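Local coordinates for homoprotocatechuate 2,3-dioxygenase (Brevibacterium fuscum, PDB 4Z6M), which catalyses the iron(II)-dependent, extradiol ring-opening of homoprotocatechuate by molecular oxygen, at residues A[191-203]-A[267-279]. The protein carries 1 engineered substitution. Sequence-based numbering, arbitrary orientation. Where two conformers were deposited one is given.
Sequences AWMHRKGTVQDTA and EIYTQDYYTGDPD. Engineered in segment 191-203: Gln200 (natural residue His). With FE2 (Fe (II) ion), chain E.
Gln200, an engineered residue that replaces a histidine, meets Tyr269 beside the iron. Its CB leads to CG, which sits between the backbone N and carbonyl carbon (chi1 52°). With the chain extended from there, CG passes 4.2 Å from Tyr269 OH and the amide comes within reach of both the phenol and the iron's waters. CD lies in plane at the edge of the Trp192 ring. At the tip the amide splits its work. NE2 donates to Tyr269 OH at 3.2 Å, nearly straight and in the amide plane, with amide and phenol ring planes 76° apart. NE2 also donates to water 3, and OE1 accepts from water 4. Both waters are iron ligands, so the amide reaches the metal through its water shell.

The iron is held by Glu267 OE1, with His155 and His214 completing the facial triad of two histidines and one carboxylate of this extradiol dioxygenase. Glu267 lies on strand 265-270 of the mixed sheet of the glyoxalase-type fold, and the 195-201 loop packs against the chain that leaves that strand.

Tyr269 OH donates a hydrogen bond to Asp272 OD2 at 2.7 Å. Val199 N donates to Asp272 OD2 at 3.1 Å, from the opposite face of the carboxylate. Water 2 hydrogen-bonds Asp272 OD2 as well, and also Gln200 N and Thr198 OG1. The carboxylate thus ties the loop backbone to the phenol.

Val199 CG2 lies over one face of the Tyr273 ring, 3.7 Å from its centroid, while Tyr273 OH hydrogen-bonds Glu179 OE2. Farther along, Thr275 OG1 donates to Thr198 O at 2.7 Å, from above the carbonyl plane. Thr275 OG1 also sits over the centre of the His194 ring, 3.2 Å above its plane. Thr275 N donates to Gly197 O, and water 1 links Thr275 O to His194 NE2 at the ring edge.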
ATOM      1  N   ALA A 191      12.681 -12.772  25.100  1.00  7.37           N
ATOM      2  CA  ALA A 191      12.716 -11.370  25.466  1.00  7.62           C
ATOM      3  C   ALA A 191      13.284 -10.558  24.310  1.00  7.69           C
ATOM      4  O   ALA A 191      14.113 -11.051  23.546  1.00  9.51           O
ATOM      5  CB  ALA A 191      13.564 -11.151  26.704  1.00  8.68           C
ATOM      6  N   TRP A 192      12.813  -9.313  24.201  1.00  7.20           N
ATOM      7  CA  TRP A 192      13.193  -8.374  23.146  1.00  6.94           C
ATOM      8  C   TRP A 192      13.788  -7.142  23.794  1.00  7.33           C
ATOM      9  O   TRP A 192      13.294  -6.708  24.799  1.00  8.44           O
ATOM     10  CB  TRP A 192      11.942  -7.987  22.351  1.00  7.58           C
ATOM     11  CG  TRP A 192      11.421  -9.039  21.419  1.00  8.40           C
ATOM     12  CD1 TRP A 192      11.526  -9.017  20.070  1.00 11.88           C
ATOM     13  CD2 TRP A 192      10.675 -10.229  21.739  1.00  8.61           C
ATOM     14  NE1 TRP A 192      10.914 -10.111  19.525  1.00 12.76           N
ATOM     15  CE2 TRP A 192      10.398 -10.877  20.530  1.00  9.88           C
ATOM     16  CE3 TRP A 192      10.207 -10.799  22.922  1.00  8.06           C
ATOM     17  CZ2 TRP A 192       9.695 -12.075  20.462  1.00 10.05           C
ATOM     18  CZ3 TRP A 192       9.486 -11.968  22.851  1.00  8.91           C
ATOM     19  CH2 TRP A 192       9.252 -12.609  21.624  1.00  9.17           C
ATOM     20  N   MET A 193      14.851  -6.582  23.225  1.00  7.05           N
ATOM     21  CA  MET A 193      15.509  -5.466  23.896  1.00  8.69           C
ATOM     22  C   MET A 193      16.222  -4.553  22.912  1.00  7.78           C
ATOM     23  O   MET A 193      16.705  -4.993  21.881  1.00  8.63           O
ATOM     24  CB  MET A 193      16.482  -5.944  24.962  1.00  9.91           C
ATOM     25  CG  MET A 193      17.504  -6.919  24.453  1.00 10.73           C
ATOM     26  SD  MET A 193      16.985  -8.667  24.453  1.00 13.36           S
ATOM     27  CE  MET A 193      17.011  -8.979  26.236  1.00 14.06           C
ATOM     28  N   HIS A 194      16.303  -3.282  23.255  1.00  8.11           N
ATOM     29  CA  HIS A 194      16.707  -2.269  22.284  1.00  8.32           C
ATOM     30  C   HIS A 194      17.708  -1.264  22.818  1.00  8.68           C
ATOM     31  O   HIS A 194      17.825  -1.031  24.018  1.00  8.40           O
ATOM     32  CB  HIS A 194      15.486  -1.503  21.763  1.00  9.17           C
ATOM     33  CG  HIS A 194      15.066  -0.362  22.645  1.00 10.52           C
ATOM     34  ND1 HIS A 194      15.450   0.928  22.386  1.00 12.30           N
ATOM     35  CD2 HIS A 194      14.338  -0.310  23.788  1.00 12.35           C
ATOM     36  CE1 HIS A 194      15.004   1.724  23.331  1.00 13.38           C
ATOM     37  NE2 HIS A 194      14.296   1.004  24.174  1.00 11.86           N
ATOM     38  N   ARG A 195      18.391  -0.636  21.870  1.00  8.24           N
ATOM     39  CA  ARG A 195      19.154   0.584  22.073  1.00  8.93           C
ATOM     40  C   ARG A 195      18.605   1.728  21.237  1.00  9.02           C
ATOM     41  O   ARG A 195      18.429   2.829  21.770  1.00 11.30           O
ATOM     42  CB  ARG A 195      20.638   0.370  21.759  1.00  9.05           C
ATOM     43  CG  ARG A 195      21.345  -0.497  22.795  1.00  9.01           C
ATOM     44  CD  ARG A 195      21.487   0.163  24.157  1.00  9.20           C
ATOM     45  NE  ARG A 195      22.297   1.365  24.105  1.00  9.35           N
ATOM     46  CZ  ARG A 195      22.467   2.212  25.103  1.00 11.25           C
ATOM     47  NH1 ARG A 195      21.873   2.013  26.272  1.00 10.30           N
ATOM     48  NH2 ARG A 195      23.230   3.273  24.927  1.00 12.00           N
ATOM     49  N   LYS A 196      18.269   1.498  19.960  0.50  8.81           N
ATOM     50  CA  LYS A 196      17.955   2.610  19.019  0.50  9.12           C
ATOM     51  C   LYS A 196      16.541   3.201  18.989  0.50 10.19           C
ATOM     52  O   LYS A 196      16.269   4.109  18.196  0.50 10.17           O
ATOM     53  CB  LYS A 196      18.296   2.208  17.583  0.50  8.30           C
ATOM     54  CG  LYS A 196      17.359   1.184  16.944  0.50  8.44           C
ATOM     55  CD  LYS A 196      17.905   0.756  15.590  0.50  8.79           C
ATOM     56  CE  LYS A 196      17.004  -0.254  14.900  0.50  9.31           C
ATOM     57  NZ  LYS A 196      16.882  -1.477  15.726  0.50  9.30           N
ATOM     58  N   GLY A 197      15.636   2.708  19.811  0.50 10.81           N
ATOM     59  CA  GLY A 197      14.300   3.322  19.898  0.50  9.99           C
ATOM     60  C   GLY A 197      13.258   2.676  19.001  0.50  9.34           C
ATOM     61  O   GLY A 197      12.215   3.262  18.728  0.50  9.29           O
ATOM     62  N   THR A 198      13.542   1.449  18.592  1.00  7.80           N
ATOM     63  CA  THR A 198      12.577   0.526  18.020  1.00  7.77           C
ATOM     64  C   THR A 198      12.402  -0.632  19.005  1.00  7.75           C
ATOM     65  O   THR A 198      12.985  -0.648  20.084  1.00  7.41           O
ATOM     66  CB  THR A 198      13.033   0.004  16.641  1.00  8.32           C
ATOM     67  OG1 THR A 198      14.179  -0.835  16.794  1.00  8.69           O
ATOM     68  CG2 THR A 198      13.358   1.144  15.669  1.00  9.49           C
ATOM     69  N   VAL A 199      11.591  -1.614  18.667  1.00  6.99           N
ATOM     70  CA  VAL A 199      11.297  -2.684  19.621  1.00  7.22           C
ATOM     71  C   VAL A 199      12.555  -3.473  20.012  1.00  6.94           C
ATOM     72  O   VAL A 199      12.666  -3.947  21.146  1.00  7.34           O
ATOM     73  CB  VAL A 199      10.171  -3.580  19.119  1.00  7.14           C
ATOM     74  CG1 VAL A 199      10.000  -4.825  19.956  1.00  8.34           C
ATOM     75  CG2 VAL A 199       8.881  -2.764  19.106  1.00  8.00           C
ATOM     76  N   GLN A 200      13.506  -3.610  19.080  1.00  6.87           N
ATOM     77  CA  GLN A 200      14.622  -4.484  19.300  1.00  7.20           C
ATOM     78  C   GLN A 200      15.843  -4.093  18.458  1.00  7.48           C
ATOM     79  O   GLN A 200      15.732  -3.655  17.317  1.00  7.56           O
ATOM     80  CB  GLN A 200      14.211  -5.930  19.017  1.00  8.22           C
ATOM     81  CG  GLN A 200      13.557  -6.065  17.654  1.00  9.71           C
ATOM     82  CD  GLN A 200      12.981  -7.421  17.414  1.00  9.84           C
ATOM     83  OE1 GLN A 200      13.592  -8.437  17.764  1.00 10.20           O
ATOM     84  NE2 GLN A 200      11.795  -7.470  16.808  1.00 10.54           N
ATOM     85  N   ASP A 201      17.012  -4.299  19.070  1.00  7.56           N
ATOM     86  CA  ASP A 201      18.280  -4.446  18.358  1.00  7.48           C
ATOM     87  C   ASP A 201      18.820  -5.856  18.430  1.00  7.65           C
ATOM     88  O   ASP A 201      19.443  -6.337  17.476  1.00  7.85           O
ATOM     89  CB  ASP A 201      19.335  -3.469  18.881  1.00  8.14           C
ATOM     90  CG  ASP A 201      19.097  -2.064  18.374  1.00  8.31           C
ATOM     91  OD1 ASP A 201      19.350  -1.840  17.137  1.00  8.97           O
ATOM     92  OD2 ASP A 201      18.653  -1.200  19.186  1.00 10.48           O
ATOM     93  N   THR A 202      18.572  -6.518  19.565  1.00  7.99           N
ATOM     94  CA  THR A 202      18.741  -7.946  19.626  1.00  8.85           C
ATOM     95  C   THR A 202      17.620  -8.508  20.474  1.00  9.18           C
ATOM     96  O   THR A 202      16.823  -7.768  21.054  1.00  9.78           O
ATOM     97  CB  THR A 202      20.156  -8.386  20.073  1.00 10.05           C
ATOM     98  OG1 THR A 202      20.333  -9.755  19.684  1.00  9.67           O
ATOM     99  CG2 THR A 202      20.372  -8.184  21.565  1.00 10.15           C
ATOM    100  N   ALA A 203      17.505  -9.816  20.444  1.00  8.68           N
ATOM    101  CA  ALA A 203      16.401 -10.494  21.100  1.00  8.30           C
ATOM    102  C   ALA A 203      16.904 -11.877  21.463  1.00  8.08           C
ATOM    103  O   ALA A 203      17.824 -12.395  20.835  1.00  9.55           O
ATOM    104  CB  ALA A 203      15.180 -10.564  20.191  1.00  9.81           C
ATOM    105  N   GLU A 267      14.641 -12.554   8.565  1.00  6.69           N
ATOM    106  CA  GLU A 267      13.318 -11.972   8.760  1.00  6.57           C
ATOM    107  C   GLU A 267      13.240 -10.681   7.950  1.00  6.33           C
ATOM    108  O   GLU A 267      14.193  -9.887   7.916  1.00  7.10           O
ATOM    109  CB  GLU A 267      13.066 -11.672  10.234  1.00  6.81           C
ATOM    110  CG  GLU A 267      11.653 -11.225  10.540  1.00  6.86           C
ATOM    111  CD  GLU A 267      11.401 -10.919  11.989  1.00  7.81           C
ATOM    112  OE1 GLU A 267      12.348 -10.995  12.790  1.00  7.66           O
ATOM    113  OE2 GLU A 267      10.235 -10.569  12.328  1.00  7.83           O
ATOM    114  N   ILE A 268      12.070 -10.454   7.365  1.00  5.94           N
ATOM    115  CA  ILE A 268      11.708  -9.173   6.785  1.00  5.98           C
ATOM    116  C   ILE A 268      10.597  -8.590   7.656  1.00  5.98           C
ATOM    117  O   ILE A 268       9.737  -9.320   8.095  1.00  7.51           O
ATOM    118  CB  ILE A 268      11.236  -9.306   5.317  1.00  7.60           C
ATOM    119  CG1 ILE A 268      12.027 -10.374   4.513  1.00  9.28           C
ATOM    120  CG2 ILE A 268      11.255  -7.915   4.695  1.00  7.45           C
ATOM    121  CD1 ILE A 268      13.470 -10.044   4.334  1.00 10.55           C
ATOM    122  N   TYR A 269      10.670  -7.297   7.960  1.00  6.30           N
ATOM    123  CA  TYR A 269      10.005  -6.721   9.102  1.00  7.03           C
ATOM    124  C   TYR A 269       9.586  -5.294   8.796  1.00  7.40           C
ATOM    125  O   TYR A 269      10.330  -4.540   8.148  1.00  8.37           O
ATOM    126  CB  TYR A 269      11.023  -6.707  10.233  1.00  7.70           C
ATOM    127  CG  TYR A 269      10.664  -6.253  11.617  1.00  7.99           C
ATOM    128  CD1 TYR A 269      10.208  -7.156  12.568  1.00  7.99           C
ATOM    129  CD2 TYR A 269      10.913  -4.957  12.003  1.00  9.28           C
ATOM    130  CE1 TYR A 269      10.009  -6.751  13.878  1.00  7.89           C
ATOM    131  CE2 TYR A 269      10.707  -4.548  13.308  1.00  8.66           C
ATOM    132  CZ  TYR A 269      10.257  -5.459  14.249  1.00  7.36           C
ATOM    133  OH  TYR A 269      10.093  -5.097  15.563  1.00  7.88           O
ATOM    134  N   THR A 270       8.421  -4.866   9.257  1.00  6.79           N
ATOM    135  CA  THR A 270       8.093  -3.431   9.130  1.00  7.06           C
ATOM    136  C   THR A 270       7.072  -2.995  10.163  1.00  6.52           C
ATOM    137  O   THR A 270       6.226  -3.782  10.567  1.00  7.11           O
ATOM    138  CB  THR A 270       7.620  -3.062   7.702  1.00  8.19           C
ATOM    139  OG1 THR A 270       7.607  -1.628   7.544  1.00  9.08           O
ATOM    140  CG2 THR A 270       6.238  -3.628   7.374  1.00  8.47           C
ATOM    141  N   GLN A 271       7.177  -1.729  10.572  1.00  6.30           N
ATOM    142  CA  GLN A 271       6.101  -1.004  11.269  1.00  6.72           C
ATOM    143  C   GLN A 271       5.861  -1.446  12.704  1.00  7.09           C
ATOM    144  O   GLN A 271       4.736  -1.511  13.181  1.00  8.11           O
ATOM    145  CB  GLN A 271       4.822  -0.970  10.444  1.00  7.25           C
ATOM    146  CG  GLN A 271       5.023  -0.094   9.217  1.00  7.57           C
ATOM    147  CD  GLN A 271       3.979  -0.299   8.137  1.00  7.89           C
ATOM    148  OE1 GLN A 271       2.817  -0.570   8.424  1.00  9.40           O
ATOM    149  NE2 GLN A 271       4.383  -0.147   6.892  1.00  8.06           N
ATOM    150  N   ASP A 272       6.953  -1.676  13.428  1.00  7.03           N
ATOM    151  CA  ASP A 272       6.897  -1.653  14.890  1.00  6.94           C
ATOM    152  C   ASP A 272       6.837  -0.200  15.390  1.00  8.04           C
ATOM    153  O   ASP A 272       6.644   0.728  14.600  1.00  8.53           O
ATOM    154  CB  ASP A 272       8.037  -2.476  15.485  1.00  7.23           C
ATOM    155  CG  ASP A 272       9.422  -1.856  15.302  1.00  7.61           C
ATOM    156  OD1 ASP A 272       9.567  -0.901  14.516  1.00  8.85           O
ATOM    157  OD2 ASP A 272      10.369  -2.397  15.935  1.00  7.59           O
ATOM    158  N   TYR A 273       6.955  -0.021  16.701  1.00  6.79           N
ATOM    159  CA  TYR A 273       6.627   1.245  17.364  1.00  6.77           C
ATOM    160  C   TYR A 273       7.859   1.837  18.065  1.00  7.07           C
ATOM    161  O   TYR A 273       8.896   1.189  18.213  1.00  8.16           O
ATOM    162  CB  TYR A 273       5.438   1.044  18.329  1.00  7.03           C
ATOM    163  CG  TYR A 273       5.673  -0.027  19.368  1.00  7.14           C
ATOM    164  CD1 TYR A 273       6.284   0.278  20.579  1.00  8.04           C
ATOM    165  CD2 TYR A 273       5.304  -1.344  19.140  1.00  7.30           C
ATOM    166  CE1 TYR A 273       6.517  -0.685  21.535  1.00  9.13           C
ATOM    167  CE2 TYR A 273       5.535  -2.331  20.092  1.00  7.38           C
ATOM    168  CZ  TYR A 273       6.153  -1.989  21.291  1.00  8.02           C
ATOM    169  OH  TYR A 273       6.425  -2.945  22.246  1.00 10.16           O
ATOM    170  N   TYR A 274       7.711   3.086  18.474  1.00  7.02           N
ATOM    171  CA  TYR A 274       8.755   3.873  19.135  1.00  7.38           C
ATOM    172  C   TYR A 274       8.910   3.502  20.594  1.00  7.07           C
ATOM    173  O   TYR A 274       7.933   3.489  21.371  1.00  7.60           O
ATOM    174  CB  TYR A 274       8.431   5.375  18.994  1.00  7.78           C
ATOM    175  CG  TYR A 274       9.268   6.280  19.917  1.00  7.27           C
ATOM    176  CD1 TYR A 274      10.558   6.669  19.584  1.00  7.63           C
ATOM    177  CD2 TYR A 274       8.750   6.737  21.115  1.00  8.27           C
ATOM    178  CE1 TYR A 274      11.302   7.481  20.426  1.00  8.28           C
ATOM    179  CE2 TYR A 274       9.478   7.567  21.952  1.00  7.91           C
ATOM    180  CZ  TYR A 274      10.768   7.925  21.608  1.00  7.27           C
ATOM    181  OH  TYR A 274      11.529   8.705  22.447  1.00  8.60           O
ATOM    182  N   THR A 275      10.153   3.238  20.985  1.00  7.53           N
ATOM    183  CA  THR A 275      10.463   2.788  22.336  1.00  7.79           C
ATOM    184  C   THR A 275      11.475   3.686  23.060  1.00  8.59           C
ATOM    185  O   THR A 275      11.986   3.317  24.107  1.00  9.70           O
ATOM    186  CB  THR A 275      11.070   1.387  22.265  1.00  7.85           C
ATOM    187  OG1 THR A 275      12.281   1.525  21.511  1.00  8.46           O
ATOM    188  CG2 THR A 275      10.090   0.368  21.645  1.00  7.66           C
ATOM    189  N   GLY A 276      11.797   4.831  22.474  1.00  7.75           N
ATOM    190  CA  GLY A 276      12.923   5.644  22.944  1.00  9.11           C
ATOM    191  C   GLY A 276      12.744   6.346  24.257  1.00  8.72           C
ATOM    192  O   GLY A 276      13.723   6.823  24.807  1.00 11.22           O
ATOM    193  N   ASP A 277      11.526   6.440  24.793  1.00  8.10           N
ATOM    194  CA  ASP A 277      11.375   7.035  26.117  1.00  8.08           C
ATOM    195  C   ASP A 277      11.805   6.023  27.193  1.00  8.69           C
ATOM    196  O   ASP A 277      11.562   4.824  27.061  1.00  8.42           O
ATOM    197  CB  ASP A 277       9.939   7.466  26.369  1.00  8.30           C
ATOM    198  CG  ASP A 277       9.519   8.735  25.608  1.00  8.49           C
ATOM    199  OD1 ASP A 277      10.242   9.212  24.704  1.00  9.49           O
ATOM    200  OD2 ASP A 277       8.427   9.252  25.942  1.00  8.47           O
ATOM    201  N   PRO A 278      12.407   6.515  28.280  1.00  8.72           N
ATOM    202  CA  PRO A 278      13.028   5.567  29.224  1.00  9.67           C
ATOM    203  C   PRO A 278      12.027   4.738  30.046  1.00  9.04           C
ATOM    204  O   PRO A 278      12.383   3.682  30.579  1.00 13.15           O
ATOM    205  CB  PRO A 278      13.864   6.479  30.120  1.00 11.92           C
ATOM    206  CG  PRO A 278      13.159   7.788  30.047  1.00 11.30           C
ATOM    207  CD  PRO A 278      12.750   7.905  28.597  1.00 10.19           C
ATOM    208  N   ASP A 279      10.800   5.246  30.143  1.00  8.46           N
ATOM    209  CA  ASP A 279       9.699   4.559  30.805  1.00  8.87           C
ATOM    210  C   ASP A 279       8.726   3.919  29.801  1.00  8.46           C
ATOM    211  O   ASP A 279       7.576   3.643  30.109  1.00  9.50           O
ATOM    212  CB  ASP A 279       8.963   5.504  31.749  1.00  8.88           C
ATOM    213  CG  ASP A 279       8.291   6.673  31.029  1.00  8.25           C
ATOM    214  OD1 ASP A 279       8.581   6.878  29.820  1.00  9.72           O
ATOM    215  OD2 ASP A 279       7.490   7.388  31.678  1.00  9.89           O
TER
HETATM  216 FE   FE2 E 401      12.771 -10.971  14.804  1.00  7.97          FE
HETATM  217  O   HOH W   1      13.395   2.540  26.466  1.00 18.99           O
HETATM  218  O   HOH W   2      12.950  -3.133  16.115  1.00  8.02           O
HETATM  219  O   HOH W   3      10.990  -9.762  14.961  1.00  9.11           O
HETATM  220  O   HOH W   4      13.206 -10.859  16.916  1.00  7.24           O
HETATM  221  O   HOH W   5      11.387 -12.614  15.322  1.00 10.35           O